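Local structure of B-agarase (Agarivorans gilvus, 5Z6P) at residues A565-A568 with D569-K572. The protein belongs to glycoside hydrolase family 50 and acts as a beta-agarase, probably cleaving the beta-galactosidic linkages of agarose. Numbering follows the deposited sequence.
Sequences ASWA and DLAK
Ser566 OG accepts the backbone N-H of Asp569, with OG and N 3.1 Å apart and an N-H...O angle of 143°. Serine suits this N-cap because its short side chain can reach forward to the first turn: with chi1 at 64°, OG sits between the backbone N and the carbonyl carbon, where it meets an amide that has no full helical partner. The carbonyl of Ser566 starts the regular pattern, its O lying 3.2 Å from Leu570 N, and adds only a weak bond to Asp569 N.

Asp569 reaches back past the cap. Its CG stands anti to its own N (chi1 -159°), which brings the carboxylate alongside Ala565, and OD2 accepts from Ala565 N at 3.1 Å through its anti lone pair, almost perfectly straight at 178°. An acidic residue in the first turn also suits the helix dipole, whose positive end would probably favour its negative charge.

This is the capped start of the short helix 567-572, packed against helices 537-550 and 553-560. On the packing side Trp567 and Leu570 point the same way, and Leu570 CD2 meets the indole edge in the ring plane, 3.7 Å from Trp567 CZ3. Leucine suits this buried place with a branched apolar side chain, which also touches Leu546. Tryptophan is large enough to touch both helices, including Ile553 and Leu556, while its NE1 donates to Thr551 O.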
loop_
_atom_site.group_PDB
_atom_site.type_symbol
_atom_site.label_atom_id
_atom_site.label_comp_id
_atom_site.label_asym_id
_atom_site.label_seq_id
_atom_site.Cartn_x
_atom_site.Cartn_y
_atom_site.Cartn_z
ATOM N N ALA A 565 -3.185 -0.043 44.895
ATOM C CA ALA A 565 -2.584 0.081 46.225
ATOM C C ALA A 565 -1.286 0.900 46.257
ATOM O O ALA A 565 -0.955 1.492 47.272
ATOM C CB ALA A 565 -2.325 -1.309 46.808
ATOM N N SER A 566 -0.552 0.925 45.152
ATOM C CA SER A 566 0.783 1.514 45.139
ATOM C C SER A 566 1.292 1.611 43.723
ATOM O O SER A 566 0.682 1.079 42.800
ATOM C CB SER A 566 1.765 0.669 45.958
ATOM O OG SER A 566 1.922 -0.618 45.363
ATOM N N TRP A 567 2.434 2.255 43.560
ATOM C CA TRP A 567 3.051 2.337 42.250
ATOM C C TRP A 567 3.483 0.938 41.814
ATOM O O TRP A 567 3.409 0.602 40.652
ATOM C CB TRP A 567 4.215 3.328 42.268
ATOM C CG TRP A 567 3.714 4.747 42.376
ATOM C CD1 TRP A 567 3.907 5.602 43.410
ATOM C CD2 TRP A 567 2.897 5.445 41.421
ATOM N NE1 TRP A 567 3.281 6.797 43.162
ATOM C CE2 TRP A 567 2.648 6.730 41.944
ATOM C CE3 TRP A 567 2.372 5.119 40.165
ATOM C CZ2 TRP A 567 1.890 7.694 41.264
ATOM C CZ3 TRP A 567 1.610 6.078 39.480
ATOM C CH2 TRP A 567 1.379 7.348 40.036
ATOM N N ALA A 568 3.905 0.133 42.780
ATOM C CA ALA A 568 4.289 -1.249 42.540
ATOM C C ALA A 568 3.091 -2.035 41.996
ATOM O O ALA A 568 3.252 -2.886 41.138
ATOM C CB ALA A 568 4.840 -1.897 43.829
ATOM N N ASP A 569 1.894 -1.704 42.469
ATOM C CA ASP A 569 0.668 -2.353 42.016
ATOM C C ASP A 569 0.374 -2.000 40.558
ATOM O O ASP A 569 -0.057 -2.847 39.770
ATOM C CB ASP A 569 -0.511 -1.964 42.921
ATOM C CG ASP A 569 -1.676 -2.957 42.843
ATOM O OD1 ASP A 569 -1.501 -4.032 42.248
ATOM O OD2 ASP A 569 -2.762 -2.666 43.389
ATOM N N LEU A 570 0.616 -0.747 40.197
ATOM C CA LEU A 570 0.525 -0.329 38.804
ATOM C C LEU A 570 1.522 -1.086 37.960
ATOM O O LEU A 570 1.194 -1.609 36.912
ATOM C CB LEU A 570 0.801 1.161 38.661
ATOM C CG LEU A 570 0.792 1.686 37.226
ATOM C CD1 LEU A 570 -0.529 1.425 36.585
ATOM C CD2 LEU A 570 1.100 3.177 37.202
ATOM N N ALA A 571 2.758 -1.078 38.435
ATOM C CA ALA A 571 3.876 -1.658 37.737
ATOM C C ALA A 571 3.659 -3.140 37.398
ATOM O O ALA A 571 4.110 -3.597 36.363
ATOM C CB ALA A 571 5.141 -1.487 38.565
ATOM N N LYS A 572 2.991 -3.871 38.293
ATOM C CA LYS A 572 2.718 -5.300 38.123
ATOM C C LYS A 572 1.778 -5.582 36.943
ATOM O O LYS A 572 1.863 -6.622 36.300
ATOM C CB LYS A 572 2.126 -5.880 39.419
ATOM C CG LYS A 572 1.438 -7.233 39.277
ATOM C CD LYS A 572 1.526 -8.056 40.569
ATOM C CE LYS A 572 1.726 -9.562 40.307
ATOM N NZ LYS A 572 2.484 -9.895 39.057
#